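Local coordinates for xylose isomerase domain protein (Alicyclobacillus acidocaldarius subsp. acidocaldarius, PDB 3U0H) that adopts a xylose isomerase-like TIM-barrel fold and may have isomerase activity, at residues 81-86 and 128-133. Sequence-based numbering, arbitrary orientation. Where two conformers were deposited one is given.
Sequences RELSLL and AVELLP
Leu-83 and Glu-130 make the closest approach between 81-86 and 128-133, and they do so through carbon alone: CD1 of Leu-83 lies 3.8 Å from CG of Glu-130, with CG of the leucine almost as near. The pair illustrates how the aliphatic stem of an acidic residue can serve as an apolar surface. CG of Leu-83 stands anti to the backbone N (chi1 -180°), which carries CD1 to the glutamate although the CB bond does not head that way. The two side chains meet at a slant. Glu-130 bends at chi2 (-57°), turning its carboxylate off the line of the side chain while the CG methylene faces the leucine.

A second, looser apolar contact involves Leu-86, whose CD2 reaches CG of Leu-131 at 4.3 Å and CB of Glu-130 at 4.4 Å. No hydrogen bond joins the segments. Leu-83 and Leu-86 both also touch Val-127, one turn before Leu-131 on helix 113-131, and Leu-131 continues inward to Val-138 of strand 137-141. Helix 113-131 thus lies between strand 137-141 and the junction where helix 76-84 gives way to helix 86-95, a layered helix-on-helix packing on the outer wall of a TIM barrel.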
loop_
_atom_site.group_PDB
_atom_site.type_symbol
_atom_site.label_atom_id
_atom_site.label_comp_id
_atom_site.label_asym_id
_atom_site.label_seq_id
_atom_site.Cartn_x
_atom_site.Cartn_y
_atom_site.Cartn_z
ATOM N N ARG A 81 8.035 -18.356 8.522
ATOM C CA ARG A 81 8.775 -19.327 7.745
ATOM C C ARG A 81 7.844 -19.960 6.717
ATOM O O ARG A 81 8.129 -20.042 5.545
ATOM C CB ARG A 81 9.351 -20.372 8.718
ATOM C CG ARG A 81 10.240 -21.462 8.115
ATOM C CD ARG A 81 10.790 -22.389 9.209
ATOM N NE ARG A 81 11.245 -21.628 10.379
ATOM C CZ ARG A 81 10.996 -21.969 11.647
ATOM N NH1 ARG A 81 10.296 -23.075 11.949
ATOM N NH2 ARG A 81 11.430 -21.180 12.609
ATOM N N GLU A 82 6.693 -20.407 7.192
ATOM C CA GLU A 82 5.720 -21.029 6.288
ATOM C C GLU A 82 5.163 -20.020 5.270
ATOM O O GLU A 82 4.833 -20.396 4.108
ATOM C CB GLU A 82 4.612 -21.696 7.089
ATOM C CG GLU A 82 5.116 -22.835 7.984
ATOM C CD GLU A 82 5.759 -23.923 7.151
ATOM O OE1 GLU A 82 5.155 -24.301 6.120
ATOM O OE2 GLU A 82 6.893 -24.366 7.493
ATOM N N LEU A 83 5.134 -18.736 5.648
ATOM C CA LEU A 83 4.688 -17.694 4.721
ATOM C C LEU A 83 5.702 -17.485 3.594
ATOM O O LEU A 83 5.349 -17.229 2.439
ATOM C CB LEU A 83 4.411 -16.391 5.464
ATOM C CG LEU A 83 3.934 -15.224 4.610
ATOM C CD1 LEU A 83 2.508 -15.476 4.141
ATOM C CD2 LEU A 83 4.063 -13.925 5.431
ATOM N N SER A 84 6.961 -17.686 3.903
ATOM C CA SER A 84 8.001 -17.562 2.890
ATOM C C SER A 84 7.986 -18.641 1.889
ATOM O O SER A 84 8.472 -18.481 0.774
ATOM C CB SER A 84 9.361 -17.576 3.540
ATOM O OG SER A 84 9.613 -16.233 3.894
ATOM N N LEU A 85 7.479 -19.774 2.308
ATOM C CA LEU A 85 7.397 -20.915 1.469
ATOM C C LEU A 85 6.103 -20.899 0.664
ATOM O O LEU A 85 5.956 -21.724 -0.238
ATOM C CB LEU A 85 7.501 -22.172 2.337
ATOM C CG LEU A 85 8.797 -22.483 3.099
ATOM C CD1 LEU A 85 8.650 -23.710 4.039
ATOM C CD2 LEU A 85 9.987 -22.664 2.119
ATOM N N LEU A 86 5.160 -19.978 0.950
ATOM C CA LEU A 86 3.841 -20.059 0.300
ATOM C C LEU A 86 3.842 -19.786 -1.212
ATOM O O LEU A 86 3.184 -20.484 -1.981
ATOM C CB LEU A 86 2.841 -19.159 1.021
ATOM C CG LEU A 86 1.533 -18.808 0.317
ATOM C CD1 LEU A 86 0.743 -20.096 0.083
ATOM C CD2 LEU A 86 0.731 -17.781 1.090
ATOM N N ALA A 128 -2.477 -12.811 1.808
ATOM C CA ALA A 128 -3.120 -12.293 0.615
ATOM C C ALA A 128 -2.134 -11.501 -0.212
ATOM O O ALA A 128 -2.119 -11.600 -1.412
ATOM C CB ALA A 128 -4.264 -11.385 1.008
ATOM N N VAL A 129 -1.311 -10.707 0.440
ATOM C CA VAL A 129 -0.271 -9.953 -0.231
ATOM C C VAL A 129 0.749 -10.837 -0.957
ATOM O O VAL A 129 1.113 -10.513 -2.095
ATOM C CB VAL A 129 0.452 -8.986 0.726
ATOM C CG1 VAL A 129 1.731 -8.402 0.089
ATOM C CG2 VAL A 129 -0.521 -7.890 1.163
ATOM N N GLU A 130 1.158 -11.968 -0.390
ATOM C CA GLU A 130 2.128 -12.834 -1.088
ATOM C C GLU A 130 1.474 -13.357 -2.351
ATOM O O GLU A 130 2.171 -13.789 -3.285
ATOM C CB GLU A 130 2.603 -14.042 -0.243
ATOM C CG GLU A 130 3.516 -13.668 0.910
ATOM C CD GLU A 130 4.723 -12.915 0.404
ATOM O OE1 GLU A 130 5.327 -13.397 -0.566
ATOM O OE2 GLU A 130 5.032 -11.826 0.911
ATOM N N LEU A 131 0.150 -13.298 -2.406
ATOM C CA LEU A 131 -0.539 -13.938 -3.552
ATOM C C LEU A 131 -0.931 -12.948 -4.664
ATOM O O LEU A 131 -1.340 -13.354 -5.748
ATOM C CB LEU A 131 -1.747 -14.764 -3.074
ATOM C CG LEU A 131 -1.453 -16.005 -2.212
ATOM C CD1 LEU A 131 -2.778 -16.464 -1.591
ATOM C CD2 LEU A 131 -0.860 -17.165 -3.018
ATOM N N LEU A 132 -0.787 -11.652 -4.407
ATOM C CA LEU A 132 -1.152 -10.653 -5.411
ATOM C C LEU A 132 -0.366 -10.826 -6.713
ATOM O O LEU A 132 -0.972 -10.693 -7.728
ATOM C CB LEU A 132 -1.008 -9.212 -4.873
ATOM C CG LEU A 132 -1.990 -8.830 -3.741
ATOM C CD1 LEU A 132 -1.655 -7.489 -3.028
ATOM C CD2 LEU A 132 -3.414 -8.810 -4.320
ATOM N N PRO A 133 0.969 -11.183 -6.680
ATOM C CA PRO A 133 1.690 -11.301 -7.929
ATOM C C PRO A 133 1.236 -12.445 -8.804
ATOM O O PRO A 133 1.527 -12.428 -10.025
ATOM C CB PRO A 133 3.131 -11.534 -7.511
ATOM C CG PRO A 133 3.236 -11.097 -6.075
ATOM C CD PRO A 133 1.872 -11.284 -5.505
#